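Local coordinates for cellulose biosynthesis protein BcsG (Salmonella typhimurium LT2, PDB 5OLT), which is required for cellulose biosynthesis, the part crystallised being its extramembrane, zinc-binding domain of the alkaline phosphatase family, at residues 248-251 and 252-255; 362-366 and 367-371; 155-158 and 159-163; 238-241 and 242-246; 171-174 and 175-178. All blocks are in the same frame, centred on the assembly; numbering follows the deposited sequence. Where two conformers were deposited one is given.

Contact 1 of 5, residues 248-251 and 252-255; sequences FFTE and LEKS
Leu252 packs against Phe248 one helical turn earlier, its branch carbon CG lying 3.6 Å from Phe248 CE2 and meeting the ring at a slant. Both methyls lie on the same side of the ring plane as CG, CD2 3.8 Å from Phe248 CZ and CD1 beside CE2. The ring reaches this place because chi1 of Phe248, at -171°, sets CG trans to the backbone nitrogen. A charged pair three residues apart lies elsewhere on the helix surface. Glu251 folds back at chi2 so that OE2 is met on its syn side by NZ of the extended Lys254, a salt bridge of 3.3 Å.

Both pairs belong to the C-terminal part of the amphipathic helix 234-255, where Leu252 N donates to Phe248 O at 2.8 Å. Further on, the Ser255 N to Glu251 O bond is weak, but the Ser255 hydroxyl OG donates to Leu252 O at 2.7 Å, a local link well suited to a small polar residue. In the next shell, Leu195 and Leu199 of helix 191-203 press on Phe248 and Leu252 respectively, and Val261 of the central sheet touches Leu252. Phe249 meets Phe299 edge-to-face.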
loop_
_atom_site.group_PDB
_atom_site.type_symbol
_atom_site.label_atom_id
_atom_site.label_comp_id
_atom_site.label_asym_id
_atom_site.label_seq_id
_atom_site.Cartn_x
_atom_site.Cartn_y
_atom_site.Cartn_z
ATOM N N PHE A 248 12.364 -9.195 12.036
ATOM C CA PHE A 248 11.241 -10.057 11.838
ATOM C C PHE A 248 11.324 -10.878 10.559
ATOM O O PHE A 248 10.963 -12.061 10.570
ATOM C CB PHE A 248 9.925 -9.273 11.886
ATOM C CG PHE A 248 8.758 -10.185 11.885
ATOM C CD1 PHE A 248 8.587 -11.059 12.988
ATOM C CD2 PHE A 248 7.886 -10.236 10.821
ATOM C CE1 PHE A 248 7.541 -11.937 13.046
ATOM C CE2 PHE A 248 6.797 -11.166 10.868
ATOM C CZ PHE A 248 6.662 -12.017 11.975
ATOM N N PHE A 249 11.818 -10.289 9.473
ATOM C CA PHE A 249 11.997 -11.056 8.243
ATOM C C PHE A 249 12.912 -12.244 8.537
ATOM O O PHE A 249 12.665 -13.358 8.056
ATOM C CB PHE A 249 12.573 -10.179 7.140
ATOM C CG PHE A 249 11.588 -9.216 6.524
ATOM C CD1 PHE A 249 10.277 -9.046 7.023
ATOM C CD2 PHE A 249 11.971 -8.481 5.402
ATOM C CE1 PHE A 249 9.385 -8.135 6.413
ATOM C CE2 PHE A 249 11.091 -7.596 4.793
ATOM C CZ PHE A 249 9.812 -7.411 5.305
ATOM N N THR A 250 13.972 -12.017 9.310
ATOM C CA THR A 250 14.879 -13.137 9.710
ATOM C C THR A 250 14.149 -14.229 10.509
ATOM O O THR A 250 14.337 -15.447 10.245
ATOM C CB THR A 250 16.116 -12.594 10.445
ATOM O OG1 THR A 250 16.785 -11.689 9.555
ATOM C CG2 THR A 250 17.062 -13.697 10.818
ATOM N N GLU A 251 13.318 -13.819 11.463
ATOM C CA GLU A 251 12.468 -14.751 12.212
ATOM C C GLU A 251 11.545 -15.525 11.288
ATOM O O GLU A 251 11.360 -16.751 11.465
ATOM C CB GLU A 251 11.641 -14.060 13.311
ATOM C CG GLU A 251 12.440 -13.586 14.507
ATOM C CD GLU A 251 13.324 -14.694 15.062
ATOM O OE1 GLU A 251 12.766 -15.690 15.593
ATOM O OE2 GLU A 251 14.576 -14.581 14.948
ATOM N N LEU A 252 11.001 -14.840 10.280
ATOM C CA LEU A 252 10.081 -15.499 9.348
ATOM C C LEU A 252 10.805 -16.527 8.524
ATOM O O LEU A 252 10.275 -17.642 8.324
ATOM C CB LEU A 252 9.398 -14.517 8.394
ATOM C CG LEU A 252 8.123 -13.843 8.840
ATOM C CD1 LEU A 252 7.606 -13.127 7.612
ATOM C CD2 LEU A 252 7.079 -14.801 9.364
ATOM N N GLU A 253 12.004 -16.180 8.035
ATOM C CA GLU A 253 12.840 -17.130 7.288
ATOM C C GLU A 253 13.084 -18.372 8.161
ATOM O O GLU A 253 12.915 -19.508 7.702
ATOM C CB GLU A 253 14.176 -16.491 6.885
ATOM C CG GLU A 253 14.130 -15.599 5.652
ATOM C CD GLU A 253 15.320 -14.634 5.490
ATOM O OE1 GLU A 253 16.273 -14.623 6.322
ATOM O OE2 GLU A 253 15.297 -13.861 4.505
ATOM N N LYS A 254 13.453 -18.163 9.424
ATOM C CA LYS A 254 13.758 -19.305 10.326
ATOM C C LYS A 254 12.537 -20.201 10.562
ATOM O O LYS A 254 12.670 -21.411 10.764
ATOM C CB LYS A 254 14.263 -18.828 11.685
ATOM C CG LYS A 254 15.663 -18.234 11.727
ATOM C CD LYS A 254 15.893 -17.703 13.135
ATOM C CE LYS A 254 17.275 -17.103 13.316
ATOM N NZ LYS A 254 17.313 -16.384 14.618
ATOM N N SER A 255 11.338 -19.625 10.510
ATOM C CA SER A 255 10.117 -20.349 10.837
ATOM C C SER A 255 9.786 -21.388 9.768
ATOM O O SER A 255 9.045 -22.330 10.054
ATOM C CB SER A 255 8.938 -19.381 10.974
ATOM O OG SER A 255 8.439 -19.028 9.695
HETATM O O HOH W 1 16.903 -16.423 8.923
#

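Contact 2 of 5, residues 362-366 and 367-371; sequences VIQYQ and GKPYV
The Tyr370 ring carries Tyr365 O at its edge, near the ring plane and 3.6 Å from CE1, and a water lies in plane beyond. This water donates to Tyr365 O at 2.8 Å and is also hydrogen-bonded to Tyr370 OH, so it ties the phenol to the backbone of the opposite strand. Tyr365 CB adds an apolar touch to CE1 of Tyr370.

The motif is a beta hairpin with a two-residue loop, a type I' turn, Gln366 and Gly367 at its corners. Both corners have positive phi; at 80°, Gly367 is in a conformation that a residue without a side chain adopts easily. Gln364 and Pro369 form a non-hydrogen-bonded pair and lie side by side, pointing the same way. A bend at chi2 (-82°) folds the Gln364 amide back, leaving OE1 3.2 Å from Lys368 C.

Farther from the turn, Val362 CG2 meets Val371 CG2 at 4.0 Å on the face with Gln364 and Pro369, which rests on Pro287. The other face lies against helix 27-42, where the Tyr365 ring meets Trp33 edge-to-face; its OH bonds to Ala23 O, just before that helix. At the turn, Lys368 N donates to Tyr365 O at 3.1 Å from above the carbonyl plane.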
loop_
_atom_site.group_PDB
_atom_site.type_symbol
_atom_site.label_atom_id
_atom_site.label_comp_id
_atom_site.label_asym_id
_atom_site.label_seq_id
_atom_site.Cartn_x
_atom_site.Cartn_y
_atom_site.Cartn_z
ATOM N N VAL A 362 -4.541 16.101 -6.897
ATOM C CA VAL A 362 -3.241 16.362 -7.489
ATOM C C VAL A 362 -3.062 15.326 -8.596
ATOM O O VAL A 362 -3.289 14.125 -8.389
ATOM C CB VAL A 362 -2.102 16.239 -6.459
ATOM C CG1 VAL A 362 -0.746 16.330 -7.134
ATOM C CG2 VAL A 362 -2.239 17.346 -5.429
ATOM N N ILE A 363 -2.609 15.797 -9.754
ATOM C CA ILE A 363 -2.277 14.912 -10.894
ATOM C C ILE A 363 -0.943 15.306 -11.489
ATOM O O ILE A 363 -0.432 16.406 -11.231
ATOM C CB ILE A 363 -3.363 14.933 -12.015
ATOM C CG1 ILE A 363 -3.379 16.285 -12.754
ATOM C CG2 ILE A 363 -4.732 14.597 -11.387
ATOM C CD1 ILE A 363 -4.384 16.364 -13.915
ATOM N N GLN A 364 -0.377 14.387 -12.271
ATOM C CA GLN A 364 0.749 14.683 -13.154
ATOM C C GLN A 364 0.193 14.761 -14.562
ATOM O O GLN A 364 -0.491 13.849 -14.998
ATOM C CB GLN A 364 1.819 13.602 -13.072
ATOM C CG GLN A 364 2.503 13.504 -11.727
ATOM C CD GLN A 364 3.619 14.514 -11.546
ATOM O OE1 GLN A 364 4.007 15.210 -12.474
ATOM N NE2 GLN A 364 4.154 14.564 -10.356
ATOM N N TYR A 365 0.473 15.838 -15.266
ATOM C CA TYR A 365 -0.064 15.987 -16.636
ATOM C C TYR A 365 1.088 16.463 -17.490
ATOM O O TYR A 365 1.677 17.514 -17.196
ATOM C CB TYR A 365 -1.232 16.998 -16.674
ATOM C CG TYR A 365 -1.978 16.947 -17.988
ATOM C CD1 TYR A 365 -1.514 17.677 -19.089
ATOM C CD2 TYR A 365 -3.133 16.151 -18.139
ATOM C CE1 TYR A 365 -2.169 17.608 -20.321
ATOM C CE2 TYR A 365 -3.778 16.052 -19.367
ATOM C CZ TYR A 365 -3.298 16.803 -20.450
ATOM O OH TYR A 365 -3.947 16.722 -21.668
ATOM N N GLN A 366 1.414 15.670 -18.521
ATOM C CA GLN A 366 2.596 15.879 -19.350
ATOM C C GLN A 366 3.836 16.109 -18.488
ATOM O O GLN A 366 4.646 17.012 -18.736
ATOM C CB GLN A 366 2.366 17.009 -20.359
ATOM C CG GLN A 366 1.302 16.641 -21.377
ATOM C CD GLN A 366 0.986 17.756 -22.348
ATOM O OE1 GLN A 366 1.588 18.818 -22.304
ATOM N NE2 GLN A 366 0.031 17.516 -23.221
ATOM N N GLY A 367 3.924 15.300 -17.426
ATOM C CA GLY A 367 5.111 15.247 -16.573
ATOM C C GLY A 367 5.228 16.352 -15.541
ATOM O O GLY A 367 6.265 16.448 -14.888
ATOM N N LYS A 368 4.180 17.163 -15.362
ATOM C CA LYS A 368 4.238 18.291 -14.428
ATOM C C LYS A 368 3.075 18.145 -13.446
ATOM O O LYS A 368 1.988 17.741 -13.847
ATOM C CB LYS A 368 4.091 19.625 -15.164
ATOM C CG LYS A 368 5.178 19.878 -16.223
ATOM C CD LYS A 368 4.989 21.189 -16.995
ATOM C CE LYS A 368 4.829 22.408 -16.079
ATOM N NZ LYS A 368 5.613 23.583 -16.564
ATOM N N PRO A 369 3.280 18.521 -12.179
ATOM C CA PRO A 369 2.186 18.349 -11.219
ATOM C C PRO A 369 1.230 19.539 -11.174
ATOM O O PRO A 369 1.654 20.696 -11.240
ATOM C CB PRO A 369 2.937 18.203 -9.879
ATOM C CG PRO A 369 4.185 19.032 -10.066
ATOM C CD PRO A 369 4.566 18.834 -11.504
ATOM N N TYR A 370 -0.054 19.238 -11.078
ATOM C CA TYR A 370 -1.105 20.281 -10.952
ATOM C C TYR A 370 -1.993 19.943 -9.801
ATOM O O TYR A 370 -2.176 18.754 -9.486
ATOM C CB TYR A 370 -1.978 20.307 -12.214
ATOM C CG TYR A 370 -1.239 20.770 -13.447
ATOM C CD1 TYR A 370 -0.487 19.874 -14.205
ATOM C CD2 TYR A 370 -1.271 22.125 -13.836
ATOM C CE1 TYR A 370 0.214 20.288 -15.341
ATOM C CE2 TYR A 370 -0.571 22.549 -14.970
ATOM C CZ TYR A 370 0.143 21.624 -15.725
ATOM O OH TYR A 370 0.821 22.022 -16.843
ATOM N N VAL A 371 -2.564 20.974 -9.178
ATOM C CA VAL A 371 -3.502 20.795 -8.099
ATOM C C VAL A 371 -4.835 21.496 -8.409
ATOM O O VAL A 371 -4.828 22.620 -8.942
ATOM C CB VAL A 371 -2.898 21.244 -6.725
ATOM C CG1 VAL A 371 -2.475 22.705 -6.704
ATOM C CG2 VAL A 371 -3.871 20.951 -5.593
HETATM O O HOH W 2 1.688 20.071 -18.344
#

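Contact 3 of 5, residues 155-158 and 159-163; sequences GFLK and EVREN
Val160 sets its CG2 methyl over one face of the Phe156 ring in a CH-pi contact, 4.0 Å from the centroid and only 22° off the ring normal. The methyl is shifted toward the rim, nearest to CE2 and CZ. This i to i+4 pair, with Leu157 and Arg161 beside it, is built on the short helix 156-162. Valine suits the place because its CG2, fixed close to the backbone, lies directly over the ring.

The second apolar contact is made by a charged group. Leu157 lies against one face of the Arg161 guanidinium, with CD1 4.0 Å above its centre and CD2 3.6 Å from NH1. The chain of Arg161 is extended from CG to NE, which brings the flat group alongside Leu157; Arg161 NH2 also bonds to Ser168 O. On the inner side Phe156 touches Ser102, one of the zinc ligands, and Met147 of strand 142-147.

Backbone bonds hold the frame. Gly155 is the N-cap residue and its positive phi, 63°, is easily adopted without a side chain. Glu162 N reaches Lys158 O at 2.8 Å, and Gly155 O receives Glu159 N at 2.9 Å.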
loop_
_atom_site.group_PDB
_atom_site.type_symbol
_atom_site.label_atom_id
_atom_site.label_comp_id
_atom_site.label_asym_id
_atom_site.label_seq_id
_atom_site.Cartn_x
_atom_site.Cartn_y
_atom_site.Cartn_z
ATOM N N GLY A 155 -10.695 8.596 14.503
ATOM C CA GLY A 155 -11.705 7.572 14.217
ATOM C C GLY A 155 -11.156 6.557 13.232
ATOM O O GLY A 155 -11.913 5.978 12.453
ATOM N N PHE A 156 -9.835 6.330 13.288
ATOM C CA PHE A 156 -9.192 5.468 12.281
ATOM C C PHE A 156 -9.737 4.045 12.285
ATOM O O PHE A 156 -10.085 3.516 11.233
ATOM C CB PHE A 156 -7.684 5.451 12.500
ATOM C CG PHE A 156 -6.942 4.589 11.503
ATOM C CD1 PHE A 156 -6.728 5.036 10.191
ATOM C CD2 PHE A 156 -6.471 3.333 11.871
ATOM C CE1 PHE A 156 -6.059 4.233 9.259
ATOM C CE2 PHE A 156 -5.787 2.538 10.949
ATOM C CZ PHE A 156 -5.591 2.985 9.646
ATOM N N LEU A 157 -9.816 3.428 13.460
ATOM C CA LEU A 157 -10.350 2.069 13.538
ATOM C C LEU A 157 -11.801 2.021 13.022
ATOM O O LEU A 157 -12.171 1.104 12.305
ATOM C CB LEU A 157 -10.257 1.526 14.971
ATOM C CG LEU A 157 -10.802 0.103 15.233
ATOM C CD1 LEU A 157 -10.130 -0.925 14.327
ATOM C CD2 LEU A 157 -10.612 -0.257 16.712
ATOM N N LYS A 158 -12.599 3.021 13.375
ATOM C CA LYS A 158 -13.986 3.073 12.843
ATOM C C LYS A 158 -13.998 3.147 11.303
ATOM O O LYS A 158 -14.797 2.462 10.674
ATOM C CB LYS A 158 -14.759 4.215 13.482
ATOM C CG LYS A 158 -15.141 3.938 14.929
ATOM C CD LYS A 158 -15.878 5.125 15.541
ATOM C CE LYS A 158 -16.274 4.845 16.985
ATOM N NZ LYS A 158 -16.746 6.089 17.657
ATOM N N GLU A 159 -13.102 3.951 10.697
ATOM C CA GLU A 159 -13.027 4.034 9.235
ATOM C C GLU A 159 -12.614 2.696 8.621
ATOM O O GLU A 159 -13.210 2.253 7.614
ATOM C CB GLU A 159 -12.088 5.168 8.765
ATOM C CG GLU A 159 -12.543 6.567 9.181
ATOM C CD GLU A 159 -12.138 7.658 8.204
ATOM O OE1 GLU A 159 -11.427 7.365 7.232
ATOM O OE2 GLU A 159 -12.542 8.823 8.394
ATOM N N VAL A 160 -11.631 2.030 9.228
ATOM C CA VAL A 160 -11.201 0.703 8.748
ATOM C C VAL A 160 -12.364 -0.301 8.768
ATOM O O VAL A 160 -12.510 -1.092 7.813
ATOM C CB VAL A 160 -9.996 0.203 9.599
ATOM C CG1 VAL A 160 -9.736 -1.289 9.437
ATOM C CG2 VAL A 160 -8.749 1.008 9.254
ATOM N N ARG A 161 -13.170 -0.281 9.843
ATOM C CA ARG A 161 -14.340 -1.171 9.947
ATOM C C ARG A 161 -15.460 -0.782 8.969
ATOM O O ARG A 161 -15.935 -1.637 8.197
ATOM C CB ARG A 161 -14.880 -1.184 11.385
ATOM C CG ARG A 161 -13.888 -1.743 12.384
ATOM C CD ARG A 161 -14.613 -2.354 13.568
ATOM N NE ARG A 161 -13.705 -3.246 14.277
ATOM C CZ ARG A 161 -13.273 -3.079 15.521
ATOM N NH1 ARG A 161 -13.676 -2.041 16.253
ATOM N NH2 ARG A 161 -12.431 -3.976 16.032
ATOM N N GLU A 162 -15.835 0.499 8.969
ATOM C CA GLU A 162 -17.051 0.946 8.270
ATOM C C GLU A 162 -16.879 1.126 6.783
ATOM O O GLU A 162 -17.748 0.753 5.988
ATOM C CB GLU A 162 -17.580 2.249 8.885
ATOM C CG GLU A 162 -18.095 2.084 10.312
ATOM C CD GLU A 162 -18.684 3.366 10.902
ATOM O OE1 GLU A 162 -18.588 4.456 10.279
ATOM O OE2 GLU A 162 -19.252 3.283 12.011
ATOM N N ASN A 163 -15.783 1.751 6.382
ATOM C CA ASN A 163 -15.528 1.981 4.965
ATOM C C ASN A 163 -14.538 0.985 4.378
ATOM O O ASN A 163 -14.592 0.672 3.179
ATOM C CB ASN A 163 -14.994 3.403 4.790
ATOM C CG ASN A 163 -15.964 4.419 5.328
ATOM O OD1 ASN A 163 -15.686 5.143 6.300
ATOM N ND2 ASN A 163 -17.106 4.442 4.741
#

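Contact 4 of 5, residues 238-241 and 242-246; sequences AQKL and FDELD
Glu244 OE2 accepts a hydrogen bond of 2.7 Å from a water that in turn accepts one from Lys240 NZ at 3.2 Å, so the charges of the two side chains are joined through solvent and not by a direct salt bridge. They stand one turn apart on helix 234-255, an amphipathic helix with polar residues along one side and Ala238, Leu241, Phe242 and Leu245 buried. The other oxygen, Glu244 OE1, accepts from Leu192 N in the first turn of helix 191-203. That helix start would probably stabilise the negative charge, whereas Asp190 close to OE2 would probably oppose it.

Gln239 and Asp243 make a second polar i to i+4 pair. Gln239 is bent at chi2 (75°), which curls the amide toward the next turn so that NE2 donates to Asp243 OD2 at 2.9 Å. The amide and carboxylate planes are turned 71° apart, and NE2 comes to the syn side of OD2, tilted 30° out of the carboxylate plane. Asp243 OD1 has its own partner, His82 NE2, so both oxygens are engaged.

Among the apolar residues, Leu241 CD1 touches Leu245 CG at 4.0 Å, and Leu245 continues onto Leu84 and Leu195. The Phe242 ring meets Trp85 and His82, each edge-to-face. Small Ala238 leaves room for that ring, its CB 4.1 Å from Phe242 CE2, while Ala238 O lies 3.1 Å above one face of the ring, offset toward CG.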
loop_
_atom_site.group_PDB
_atom_site.type_symbol
_atom_site.label_atom_id
_atom_site.label_comp_id
_atom_site.label_asym_id
_atom_site.label_seq_id
_atom_site.Cartn_x
_atom_site.Cartn_y
_atom_site.Cartn_z
ATOM N N ALA A 238 12.586 5.742 12.278
ATOM C CA ALA A 238 12.555 4.969 11.016
ATOM C C ALA A 238 13.626 3.889 11.041
ATOM O O ALA A 238 13.342 2.747 10.674
ATOM C CB ALA A 238 12.708 5.899 9.825
ATOM N N GLN A 239 14.851 4.214 11.507
ATOM C CA GLN A 239 15.865 3.184 11.676
ATOM C C GLN A 239 15.374 2.062 12.598
ATOM O O GLN A 239 15.590 0.877 12.294
ATOM C CB GLN A 239 17.135 3.836 12.240
ATOM C CG GLN A 239 18.245 2.829 12.531
ATOM C CD GLN A 239 18.966 2.315 11.294
ATOM O OE1 GLN A 239 19.109 3.044 10.278
ATOM N NE2 GLN A 239 19.480 1.073 11.377
ATOM N N LYS A 240 14.753 2.424 13.729
ATOM C CA LYS A 240 14.250 1.433 14.669
ATOM C C LYS A 240 13.224 0.539 14.000
ATOM O O LYS A 240 13.280 -0.686 14.122
ATOM C CB LYS A 240 13.633 2.148 15.880
ATOM C CG LYS A 240 12.938 1.237 16.891
ATOM C CD LYS A 240 12.509 2.071 18.088
ATOM C CE LYS A 240 11.792 1.276 19.172
ATOM N NZ LYS A 240 12.704 0.734 20.185
ATOM N N LEU A 241 12.285 1.147 13.265
ATOM C CA LEU A 241 11.265 0.364 12.563
ATOM C C LEU A 241 11.894 -0.567 11.526
ATOM O O LEU A 241 11.537 -1.745 11.448
ATOM C CB LEU A 241 10.265 1.304 11.869
ATOM C CG LEU A 241 9.218 0.590 10.990
ATOM C CD1 LEU A 241 8.364 -0.416 11.781
ATOM C CD2 LEU A 241 8.348 1.622 10.295
ATOM N N PHE A 242 12.822 -0.030 10.730
ATOM C CA PHE A 242 13.388 -0.840 9.666
ATOM C C PHE A 242 14.231 -1.969 10.246
ATOM O O PHE A 242 14.217 -3.079 9.717
ATOM C CB PHE A 242 14.214 0.012 8.702
ATOM C CG PHE A 242 13.435 1.121 8.018
ATOM C CD1 PHE A 242 12.047 1.115 7.933
ATOM C CD2 PHE A 242 14.143 2.175 7.415
ATOM C CE1 PHE A 242 11.398 2.176 7.308
ATOM C CE2 PHE A 242 13.483 3.233 6.795
ATOM C CZ PHE A 242 12.099 3.218 6.735
ATOM N N ASP A 243 14.951 -1.698 11.339
ATOM C CA ASP A 243 15.694 -2.768 12.026
ATOM C C ASP A 243 14.762 -3.833 12.598
ATOM O O ASP A 243 15.071 -5.043 12.500
ATOM C CB ASP A 243 16.547 -2.162 13.147
ATOM C CG ASP A 243 17.823 -1.466 12.613
ATOM O OD1 ASP A 243 18.219 -1.710 11.439
ATOM O OD2 ASP A 243 18.414 -0.683 13.411
ATOM N N GLU A 244 13.591 -3.417 13.116
ATOM C CA GLU A 244 12.653 -4.400 13.634
ATOM C C GLU A 244 12.016 -5.214 12.514
ATOM O O GLU A 244 11.852 -6.418 12.672
ATOM C CB GLU A 244 11.608 -3.750 14.523
ATOM C CG GLU A 244 12.219 -3.297 15.838
ATOM C CD GLU A 244 11.194 -2.945 16.895
ATOM O OE1 GLU A 244 9.987 -2.769 16.600
ATOM O OE2 GLU A 244 11.628 -2.821 18.078
ATOM N N LEU A 245 11.666 -4.565 11.401
ATOM C CA LEU A 245 11.110 -5.322 10.274
ATOM C C LEU A 245 12.137 -6.309 9.733
ATOM O O LEU A 245 11.789 -7.459 9.447
ATOM C CB LEU A 245 10.627 -4.379 9.173
ATOM C CG LEU A 245 9.417 -3.517 9.543
ATOM C CD1 LEU A 245 9.149 -2.542 8.397
ATOM C CD2 LEU A 245 8.187 -4.383 9.834
ATOM N N ASP A 246 13.393 -5.886 9.611
ATOM C CA ASP A 246 14.411 -6.800 9.126
ATOM C C ASP A 246 14.640 -7.964 10.066
ATOM O O ASP A 246 14.798 -9.101 9.609
ATOM C CB ASP A 246 15.713 -6.040 8.863
ATOM C CG ASP A 246 16.487 -6.615 7.711
ATOM O OD1 ASP A 246 15.863 -6.969 6.670
ATOM O OD2 ASP A 246 17.716 -6.712 7.850
HETATM O O HOH W 3 14.054 -1.808 18.842
#

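Contact 5 of 5, residues 171-174 and 175-178; sequences MNQS and GLPT
Leu176 and Gln173 each turn CG away from their own carbonyl carbon (chi1 -68° and -67°), and this lays the Leu176 methyl CD1 beside Gln173 CB at 4.0 Å, the two side chains crossing at a slant. The residues are the ends of a type II beta turn, Gln173 to Leu176, in the loop that leads from helix 156-162 to strand 178-181. Gly175 holds the third position with phi at 82°, which a residue without a side chain adopts readily.

The closing bond, Leu176 N to Gln173 O, is weak at 3.3 Å. Leu176 CG lies 3.4 Å from that same Gln173 O, and the side chain goes on to Tyr189 and to Ala193 and Val194 of helix 191-203. The extended Gln173 sends its amide elsewhere, with NE2 donating to the backbone oxygens of both Met147 and His149 and so fastening the turn to the end of strand 142-147. Arg197 adds another tie, as its NH1 bonds to Asn172 O and Ser174 O.

Overlapping the start of the beta turn, Asn172 forms an Asx turn, a role to which its short amide is well fitted. Asn172 OD1 accepts two bonds from one residue: Ser174 N comes at 2.9 Å from above the carbonyl plane, and Ser174 OG arrives at 3.0 Å in that plane.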
loop_
_atom_site.group_PDB
_atom_site.type_symbol
_atom_site.label_atom_id
_atom_site.label_comp_id
_atom_site.label_asym_id
_atom_site.label_seq_id
_atom_site.Cartn_x
_atom_site.Cartn_y
_atom_site.Cartn_z
ATOM N N MET A 171 -6.579 -7.487 17.188
ATOM C CA MET A 171 -5.837 -8.534 17.890
ATOM C C MET A 171 -5.386 -8.036 19.258
ATOM O O MET A 171 -5.127 -6.840 19.456
ATOM C CB MET A 171 -4.655 -9.038 17.068
ATOM C CG MET A 171 -5.094 -9.880 15.881
ATOM S SD MET A 171 -3.758 -10.637 14.941
ATOM C CE MET A 171 -2.771 -11.397 16.244
ATOM N N ASN A 172 -5.355 -8.962 20.212
ATOM C CA ASN A 172 -4.996 -8.654 21.589
ATOM C C ASN A 172 -3.685 -7.845 21.678
ATOM O O ASN A 172 -2.662 -8.268 21.140
ATOM C CB ASN A 172 -4.845 -9.962 22.363
ATOM C CG ASN A 172 -4.429 -9.745 23.813
ATOM O OD1 ASN A 172 -4.829 -8.767 24.449
ATOM N ND2 ASN A 172 -3.626 -10.675 24.345
ATOM N N GLN A 173 -3.751 -6.729 22.385
ATOM C CA GLN A 173 -2.609 -5.866 22.641
ATOM C C GLN A 173 -2.132 -5.906 24.103
ATOM O O GLN A 173 -1.160 -5.239 24.448
ATOM C CB GLN A 173 -2.983 -4.434 22.255
ATOM C CG GLN A 173 -3.182 -4.290 20.741
ATOM C CD GLN A 173 -3.649 -2.913 20.343
ATOM O OE1 GLN A 173 -4.398 -2.257 21.069
ATOM N NE2 GLN A 173 -3.267 -2.493 19.149
ATOM N N SER A 174 -2.820 -6.670 24.962
ATOM C CA SER A 174 -2.426 -6.750 26.384
ATOM C C SER A 174 -1.021 -7.299 26.504
ATOM O O SER A 174 -0.669 -8.264 25.807
ATOM C CB SER A 174 -3.355 -7.687 27.178
ATOM O OG SER A 174 -4.695 -7.268 27.085
ATOM N N GLY A 175 -0.219 -6.709 27.397
ATOM C CA GLY A 175 1.107 -7.241 27.670
ATOM C C GLY A 175 2.175 -6.823 26.673
ATOM O O GLY A 175 3.324 -7.193 26.836
ATOM N N LEU A 176 1.809 -6.075 25.631
ATOM C CA LEU A 176 2.828 -5.630 24.686
ATOM C C LEU A 176 3.659 -4.488 25.249
ATOM O O LEU A 176 3.119 -3.629 25.905
ATOM C CB LEU A 176 2.184 -5.167 23.384
ATOM C CG LEU A 176 1.508 -6.231 22.517
ATOM C CD1 LEU A 176 0.779 -5.503 21.404
ATOM C CD2 LEU A 176 2.539 -7.212 21.963
ATOM N N PRO A 177 4.980 -4.477 24.969
ATOM C CA PRO A 177 5.770 -3.339 25.419
ATOM C C PRO A 177 5.464 -2.080 24.610
ATOM O O PRO A 177 5.109 -2.152 23.429
ATOM C CB PRO A 177 7.219 -3.787 25.210
ATOM C CG PRO A 177 7.170 -4.916 24.267
ATOM C CD PRO A 177 5.790 -5.464 24.229
ATOM N N THR A 178 5.546 -0.945 25.264
ATOM C CA THR A 178 5.333 0.349 24.633
ATOM C C THR A 178 6.662 0.876 24.099
ATOM O O THR A 178 7.680 0.945 24.827
ATOM C CB THR A 178 4.755 1.309 25.675
ATOM O OG1 THR A 178 3.430 0.874 25.981
ATOM C CG2 THR A 178 4.659 2.735 25.153
#

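Contacts 1 and 4 are successive stretches of helix 234-255, with centres 14 Å apart, and both lean on helix 191-203. Helix 191-203 also receives the turn of contact 5, whose nearest atoms are about 7 Å from those of contact 4 and likewise about 7 Å from contact 3. Contact 3 lies nearest the metal site formed by Cys67, Ser102, Glu266 and His267: the Phe156 side chain is about 6 Å from the zinc ion, against about 12 Å for Leu241 of contact 4. Contact 2 is remote, in a separate four-stranded sheet beyond the chain's centre from contacts 1 and 5, its centre 41 Å from that of contact 1.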